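Local coordinates for choline binding protein A (PDB 5GT1), which is probably a surface-layer protein involved in choline binding and adhesion to intestinal cells, represented here by its zinc-binding M23 peptidase-family domain, at residues 23-28 and 164-169; 74-79 and 100-105; 35-40 and 65-70. One frame throughout, in Å; residues are numbered along the deposited sequence.

Interaction 1 (23-28 and 164-169)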
# COMPACT_ATOMS: atom_id res chain seq x y z
N ASP A 23 1.67 -7.72 16.45
CA ASP A 23 2.01 -6.49 15.71
C ASP A 23 3.39 -6.53 15.04
O ASP A 23 4.26 -5.70 15.31
CB ASP A 23 1.86 -5.23 16.60
CG ASP A 23 1.43 -4.00 15.80
OD1 ASP A 23 0.31 -4.01 15.24
OD2 ASP A 23 2.19 -3.00 15.75
N THR A 24 3.59 -7.51 14.16
CA THR A 24 4.77 -7.48 13.31
C THR A 24 4.49 -6.65 12.06
O THR A 24 3.34 -6.47 11.63
CB THR A 24 5.32 -8.87 12.96
OG1 THR A 24 4.33 -9.58 12.20
CG2 THR A 24 5.67 -9.66 14.23
N TRP A 25 5.58 -6.14 11.50
CA TRP A 25 5.54 -5.33 10.30
C TRP A 25 6.61 -5.82 9.38
O TRP A 25 7.56 -6.48 9.83
CB TRP A 25 5.83 -3.90 10.67
CG TRP A 25 4.71 -3.19 11.38
CD1 TRP A 25 4.40 -3.22 12.75
CD2 TRP A 25 3.73 -2.28 10.78
NE1 TRP A 25 3.32 -2.41 13.02
CE2 TRP A 25 2.87 -1.82 11.88
CE3 TRP A 25 3.49 -1.83 9.48
CZ2 TRP A 25 1.81 -0.94 11.66
CZ3 TRP A 25 2.43 -0.94 9.27
CH2 TRP A 25 1.62 -0.50 10.33
N GLY A 26 6.49 -5.50 8.09
CA GLY A 26 7.50 -5.90 7.10
C GLY A 26 7.34 -5.06 5.84
O GLY A 26 6.31 -4.42 5.64
N TRP A 27 8.37 -5.04 5.01
CA TRP A 27 8.28 -4.38 3.69
C TRP A 27 7.61 -5.30 2.67
O TRP A 27 7.63 -6.53 2.82
CB TRP A 27 9.67 -3.98 3.22
CG TRP A 27 10.29 -2.98 4.14
CD1 TRP A 27 11.26 -3.19 5.12
CD2 TRP A 27 9.96 -1.56 4.23
NE1 TRP A 27 11.56 -2.01 5.78
CE2 TRP A 27 10.80 -1.00 5.29
CE3 TRP A 27 9.06 -0.73 3.55
CZ2 TRP A 27 10.74 0.35 5.65
CZ3 TRP A 27 9.01 0.63 3.92
CH2 TRP A 27 9.83 1.15 4.94
N PRO A 28 7.01 -4.71 1.63
CA PRO A 28 6.31 -5.56 0.65
C PRO A 28 7.25 -6.38 -0.26
O PRO A 28 6.83 -7.40 -0.81
CB PRO A 28 5.47 -4.57 -0.16
CG PRO A 28 6.17 -3.27 -0.01
CD PRO A 28 6.81 -3.28 1.37
N ARG A 164 5.85 4.73 4.86
CA ARG A 164 7.29 4.55 5.10
C ARG A 164 7.61 4.68 6.59
O ARG A 164 8.26 3.80 7.17
CB ARG A 164 8.16 5.52 4.29
CG ARG A 164 9.65 5.23 4.49
CD ARG A 164 10.54 5.93 3.50
NE ARG A 164 10.59 7.35 3.77
CZ ARG A 164 11.53 8.18 3.31
NH1 ARG A 164 12.55 7.73 2.56
NH2 ARG A 164 11.47 9.46 3.61
N ALA A 165 7.14 5.76 7.19
CA ALA A 165 7.31 6.02 8.62
C ALA A 165 6.66 4.94 9.46
O ALA A 165 7.25 4.47 10.43
CB ALA A 165 6.75 7.40 8.98
N LEU A 166 5.44 4.53 9.09
CA LEU A 166 4.73 3.48 9.82
C LEU A 166 5.43 2.12 9.82
O LEU A 166 5.55 1.48 10.87
CB LEU A 166 3.32 3.30 9.27
CG LEU A 166 2.15 3.64 10.20
CD1 LEU A 166 2.16 5.10 10.57
CD2 LEU A 166 0.84 3.30 9.52
N ILE A 167 5.85 1.65 8.65
CA ILE A 167 6.50 0.34 8.54
C ILE A 167 7.86 0.37 9.23
O ILE A 167 8.22 -0.53 9.98
CB ILE A 167 6.65 -0.10 7.06
CG1 ILE A 167 5.27 -0.39 6.45
CG2 ILE A 167 7.54 -1.34 6.96
CD1 ILE A 167 5.24 -0.28 4.93
N LYS A 168 8.60 1.44 8.97
CA LYS A 168 9.90 1.63 9.60
C LYS A 168 9.77 1.59 11.14
O LYS A 168 10.48 0.83 11.81
CB LYS A 168 10.44 2.98 9.16
CG LYS A 168 11.92 3.09 9.02
CD LYS A 168 12.26 4.43 8.37
CE LYS A 168 13.69 4.83 8.68
NZ LYS A 168 14.58 3.66 8.48
N ASN A 169 8.86 2.40 11.69
CA ASN A 169 8.65 2.43 13.13
C ASN A 169 8.13 1.10 13.67
O ASN A 169 8.53 0.65 14.76
CB ASN A 169 7.73 3.59 13.53
CG ASN A 169 7.80 3.90 15.03
OD1 ASN A 169 8.86 4.32 15.54
ND2 ASN A 169 6.71 3.66 15.74
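Ile167 is the bump on helix 163-173 that fills the hollow between Trp25 and Trp27. With CG1 beside the backbone N (chi1 -68°) and CG2 anti to it, CG2 and the CD1 end of Ile167 lie against Trp27, while CG1 touches Trp25. CG2 sits almost over the centre of the Trp27 six-membered ring, 3.5 Å from its centroid and 7° off the normal, a CH-pi contact. The same methyl meets the backbone between the tryptophans, with Ile167 CG2 3.6 Å from Gly26 O. CG1 of Ile167 comes obliquely to Trp25 CE3 at 3.8 Å. The preceding residue, Leu166, puts CD2 4.0 Å from Trp25 CH2, while Leu166 O lies above the Trp25 face near its rim. Trp27 CH2 reaches over to Arg164 O at 3.8 Å. Within its own loop, Trp25 NE1 donates to Asp23 OD2 (3.0 Å) from above the carboxylate plane, which helps fix the indole's rotation. Beyond the pair, Ile167 rests on Leu138 of strand 135-141, and Lys168 forms a salt bridge with Glu34. No hydrogen bond joins the two segments, so between them the contact is apolar fit alone.

Interaction 2 (74-79 and 100-105)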
# COMPACT_ATOMS: atom_id res chain seq x y z
N ALA A 74 2.50 -8.99 2.42
CA ALA A 74 1.69 -8.17 3.30
C ALA A 74 2.61 -7.48 4.31
O ALA A 74 3.53 -8.11 4.86
CB ALA A 74 0.66 -9.02 4.02
N VAL A 75 2.36 -6.19 4.53
CA VAL A 75 3.22 -5.38 5.41
C VAL A 75 2.82 -5.54 6.88
O VAL A 75 3.55 -5.11 7.78
CB VAL A 75 3.25 -3.88 5.01
CG1 VAL A 75 3.71 -3.72 3.56
CG2 VAL A 75 1.90 -3.20 5.24
N HIS A 76 1.66 -6.16 7.11
CA HIS A 76 1.06 -6.27 8.43
C HIS A 76 -0.07 -7.26 8.37
O HIS A 76 -0.68 -7.44 7.31
CB HIS A 76 0.52 -4.91 8.86
CG HIS A 76 0.12 -4.83 10.33
ND1 HIS A 76 -1.11 -5.16 10.75
CD2 HIS A 76 0.84 -4.44 11.45
CE1 HIS A 76 -1.18 -5.01 12.11
NE2 HIS A 76 0.01 -4.56 12.53
N SER A 77 -0.37 -7.91 9.49
CA SER A 77 -1.49 -8.87 9.57
C SER A 77 -2.86 -8.21 9.44
O SER A 77 -3.02 -7.02 9.65
CB SER A 77 -1.40 -9.67 10.87
OG SER A 77 -0.13 -10.32 10.95
N GLY A 78 -3.87 -9.00 9.09
CA GLY A 78 -5.21 -8.44 9.00
C GLY A 78 -6.13 -9.42 8.30
O GLY A 78 -5.76 -10.57 8.07
N VAL A 79 -7.32 -8.95 7.97
CA VAL A 79 -8.26 -9.74 7.19
C VAL A 79 -8.57 -9.01 5.88
O VAL A 79 -8.78 -7.79 5.86
CB VAL A 79 -9.55 -10.05 8.00
CG1 VAL A 79 -10.28 -8.77 8.36
CG2 VAL A 79 -10.46 -10.97 7.21
N TYR A 100 -5.76 -0.43 11.54
CA TYR A 100 -5.46 0.15 10.22
C TYR A 100 -6.15 -0.52 9.05
O TYR A 100 -6.41 -1.72 9.06
CB TYR A 100 -3.94 0.11 9.96
CG TYR A 100 -3.10 0.91 10.94
CD1 TYR A 100 -3.09 2.31 10.90
CD2 TYR A 100 -2.28 0.26 11.87
CE1 TYR A 100 -2.29 3.04 11.79
CE2 TYR A 100 -1.48 0.98 12.75
CZ TYR A 100 -1.49 2.36 12.71
OH TYR A 100 -0.70 3.07 13.58
N THR A 101 -6.41 0.28 8.02
CA THR A 101 -6.79 -0.22 6.71
C THR A 101 -5.61 -0.06 5.76
O THR A 101 -5.08 1.06 5.60
CB THR A 101 -8.00 0.56 6.16
OG1 THR A 101 -9.09 0.49 7.10
CG2 THR A 101 -8.43 -0.01 4.81
N PHE A 102 -5.19 -1.17 5.16
CA PHE A 102 -4.10 -1.19 4.18
C PHE A 102 -4.68 -1.37 2.79
O PHE A 102 -5.51 -2.26 2.58
CB PHE A 102 -3.16 -2.37 4.50
CG PHE A 102 -2.58 -2.34 5.90
CD1 PHE A 102 -1.33 -1.77 6.14
CD2 PHE A 102 -3.29 -2.91 6.98
CE1 PHE A 102 -0.81 -1.75 7.43
CE2 PHE A 102 -2.77 -2.89 8.26
CZ PHE A 102 -1.53 -2.31 8.49
N VAL A 103 -4.27 -0.53 1.85
CA VAL A 103 -4.71 -0.67 0.46
C VAL A 103 -3.50 -1.01 -0.43
O VAL A 103 -2.53 -0.26 -0.48
CB VAL A 103 -5.41 0.61 -0.05
CG1 VAL A 103 -5.96 0.41 -1.46
CG2 VAL A 103 -6.52 1.01 0.92
N TYR A 104 -3.55 -2.16 -1.10
CA TYR A 104 -2.51 -2.54 -2.06
C TYR A 104 -3.11 -2.34 -3.44
O TYR A 104 -4.06 -3.03 -3.81
CB TYR A 104 -2.09 -4.01 -1.89
CG TYR A 104 -1.58 -4.37 -0.52
CD1 TYR A 104 -0.20 -4.48 -0.27
CD2 TYR A 104 -2.47 -4.59 0.54
CE1 TYR A 104 0.27 -4.80 1.01
CE2 TYR A 104 -2.00 -4.91 1.81
CZ TYR A 104 -0.62 -5.00 2.03
OH TYR A 104 -0.16 -5.33 3.30
N GLN A 105 -2.57 -1.40 -4.21
CA GLN A 105 -3.20 -1.06 -5.48
C GLN A 105 -2.16 -0.92 -6.59
O GLN A 105 -0.95 -0.88 -6.32
CB GLN A 105 -4.01 0.23 -5.33
CG GLN A 105 -3.14 1.46 -5.15
CD GLN A 105 -3.92 2.71 -4.82
OE1 GLN A 105 -4.69 2.73 -3.86
NE2 GLN A 105 -3.73 3.77 -5.62
O HOH W 1 -1.63 -5.59 5.51
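The rings of His76 and Phe102 lie nearly parallel, planes at 19°, but slid apart with centroids 5.2 Å from each other, so they barely overlap. A water covers one face of Phe102, 3.3 Å above the ring plane and toward its rim. That water also lies in the plane of the Tyr104 ring, at its edge, where Val75 N arrives too. Two neighbours thus grip the phenol oxygen: Val75 N donates to Tyr104 OH at 2.9 Å along a nearly straight line (167°), and the water sits 2.7 Å from Tyr104 OH. The water in turn donates to His76 O at 2.8 Å, tying the bend of the 74-79 backbone to a strand that it does not pair with directly.

With CG anti to the backbone N (chi1 -169°), the His76 imidazole swings past the end of Phe102, and CB of His76 presses on Phe102 CZ at 3.3 Å. The ring is then held through both nitrogens: His76 ND1 gives a hydrogen bond to a lone pair of Ser77 O at 2.9 Å, and NE2 is bonded to Asp23. Replacing His76 by an alanine would keep CB against Phe102, but is likely to leave Ser77 O and the Asp23 carboxylate without their imidazole mates and to uncover part of Phe102. Val75 adds CG2 against Phe102 CD1 and packs on Leu138.

Phe102 and Tyr104 belong to strand 101-108, which strand 92-96 separates from strand 78-86. The zinc ion lies about 11 Å from the Tyr104 side chain. In this chain Phe102 and Tyr104 thus meet the segment leading into strand 78-86, within the curled antiparallel sheet of the M23 peptidase fold.

Interaction 3 (35-40 and 65-70). With ACT (acetate ion), chain C.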
# COMPACT_ATOMS: atom_id res chain seq x y z
N GLY A 35 14.80 0.33 1.05
CA GLY A 35 15.34 0.85 -0.20
C GLY A 35 15.25 2.36 -0.29
O GLY A 35 15.32 3.05 0.72
N TYR A 36 15.07 2.87 -1.50
CA TYR A 36 15.08 4.32 -1.73
C TYR A 36 13.91 4.69 -2.62
O TYR A 36 13.50 3.89 -3.47
CB TYR A 36 16.39 4.73 -2.42
CG TYR A 36 17.62 4.21 -1.71
CD1 TYR A 36 18.10 4.85 -0.56
CD2 TYR A 36 18.29 3.08 -2.18
CE1 TYR A 36 19.22 4.36 0.11
CE2 TYR A 36 19.43 2.60 -1.53
CZ TYR A 36 19.88 3.24 -0.38
OH TYR A 36 20.99 2.76 0.28
N PHE A 37 13.40 5.90 -2.43
CA PHE A 37 12.24 6.39 -3.18
C PHE A 37 12.53 7.73 -3.82
O PHE A 37 13.21 8.56 -3.22
CB PHE A 37 11.06 6.56 -2.22
CG PHE A 37 10.69 5.30 -1.50
CD1 PHE A 37 9.79 4.40 -2.08
CD2 PHE A 37 11.23 5.01 -0.24
CE1 PHE A 37 9.43 3.24 -1.40
CE2 PHE A 37 10.89 3.85 0.42
CZ PHE A 37 10.00 2.95 -0.17
N SER A 38 11.98 7.96 -5.01
CA SER A 38 12.10 9.27 -5.64
C SER A 38 11.09 10.22 -5.00
O SER A 38 10.18 9.79 -4.28
CB SER A 38 11.83 9.15 -7.13
OG SER A 38 10.44 8.89 -7.33
N GLY A 39 11.22 11.52 -5.28
CA GLY A 39 10.31 12.52 -4.72
C GLY A 39 8.85 12.19 -5.02
O GLY A 39 7.99 12.29 -4.14
N ALA A 40 8.58 11.76 -6.26
CA ALA A 40 7.23 11.41 -6.72
C ALA A 40 6.64 10.18 -6.00
O ALA A 40 5.43 10.12 -5.73
CB ALA A 40 7.20 11.22 -8.23
N ILE A 65 11.63 -1.15 -10.58
CA ILE A 65 13.07 -0.86 -10.69
C ILE A 65 13.72 -0.63 -9.32
O ILE A 65 14.72 -1.29 -8.99
CB ILE A 65 13.33 0.36 -11.60
CG1 ILE A 65 12.84 0.07 -13.02
CG2 ILE A 65 14.83 0.67 -11.66
CD1 ILE A 65 12.59 1.32 -13.84
N ASP A 66 13.16 0.29 -8.55
CA ASP A 66 13.71 0.63 -7.22
C ASP A 66 13.47 -0.45 -6.15
O ASP A 66 14.29 -0.61 -5.23
CB ASP A 66 13.13 1.96 -6.75
CG ASP A 66 11.64 2.06 -6.97
OD1 ASP A 66 10.87 1.89 -6.00
OD2 ASP A 66 11.23 2.28 -8.12
N HIS A 67 12.35 -1.18 -6.26
CA HIS A 67 12.02 -2.25 -5.31
C HIS A 67 11.64 -3.50 -6.05
O HIS A 67 10.46 -3.86 -6.11
CB HIS A 67 10.89 -1.81 -4.36
CG HIS A 67 11.29 -0.72 -3.42
ND1 HIS A 67 11.45 0.57 -3.82
CD2 HIS A 67 11.63 -0.75 -2.08
CE1 HIS A 67 11.85 1.32 -2.78
NE2 HIS A 67 11.96 0.51 -1.71
N PRO A 68 12.66 -4.18 -6.64
CA PRO A 68 12.38 -5.33 -7.49
C PRO A 68 11.79 -6.51 -6.73
O PRO A 68 12.01 -6.66 -5.52
CB PRO A 68 13.75 -5.68 -8.11
CG PRO A 68 14.76 -5.07 -7.19
CD PRO A 68 14.10 -3.86 -6.59
N GLY A 69 11.00 -7.30 -7.44
CA GLY A 69 10.43 -8.50 -6.88
C GLY A 69 9.11 -8.79 -7.56
O GLY A 69 8.55 -7.94 -8.23
N SER A 70 8.63 -10.01 -7.40
CA SER A 70 7.38 -10.40 -8.02
C SER A 70 6.26 -10.47 -6.98
O SER A 70 5.27 -9.74 -7.10
CB SER A 70 7.55 -11.74 -8.75
OG SER A 70 6.35 -12.07 -9.44
C ACT C . 9.37 -11.47 -3.91
O ACT C . 9.44 -12.29 -2.96
OXT ACT C . 9.52 -11.85 -5.09
CH3 ACT C . 9.03 -10.04 -3.67
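Phe37 and His67 both turn CG beside the backbone N, anti to the carbonyl carbon (chi1 -58° and -68°), and these matching rotations bring their rings together between two surface loops. The result is an offset stack, with centroids 4.6 Å apart and planes at 24°, joining the chain before strand 44-45 to the loop between strands 56-63 and 71-73 of the M23 peptidase domain. The imidazole does not sit centrally: His67 CE1 lies over one face of the benzene ring, toward its rim, and is 3.4 Å from Phe37 CE1. Phe62 meets both rings edge-to-face, forming a small aromatic cluster.

Backbone atoms of Gly35 and Tyr36 also touch the imidazole. Tyr36 O approaches its edge, near the ring plane, 3.1 Å from His67 CE1. Gly35 CA lies 3.7 Å from His67 NE2; a CB on Gly35 would collide with that nitrogen, and the positive phi of Gly35 also favours glycine.

Polar partners at both nitrogens limit the turning of the imidazole. ND1 donates to Asp66 OD1 in a His-carboxylate hydrogen bond, and NE2 is bonded to Glu34 O. With an acceptor at each nitrogen, the imidazole is probably pushed toward its protonated form, which the carboxylate would stabilise. The Asp66 carboxylate has partners of its own: Gly63 N at OD1 and Gln41 NE2 at OD2. The Phe37 side chain, about 6 Å from that of the zinc ligand Asp61 and about 10 Å from zinc, puts the stack near, but not at, the metal site. At the far end of the loop an acetate, probably from the crystallisation liquor, takes a hydrogen bond from Ser70 N to OXT at 3.1 Å. On its anti side, Asp66 OD1 receives His67 ND1 at 2.6 Å, close to the imidazole plane.

Interaction 1 brings together segments near the two ends of the modelled chain, and both other contacts fall within the sequence it spans: interaction 3 first, then interaction 2. Interactions 1 and 2, centres 11 Å apart, share a seam, where Asp23 OD1 bonds His76 NE2 (2.8 Å), Gly26 N bonds Val75 O, and the Trp25 and His76 rings meet. Interactions 1 and 3, centres 16 Å apart, touch through Arg164 CD on Phe37. Interactions 2 and 3 lie 19 Å apart on opposite sides of the chain's centre. Helix 163-173 thus packs on strand 135-141 through Leu166 and Ile167, while its Arg164 reaches the 35-40 loop near the zinc site.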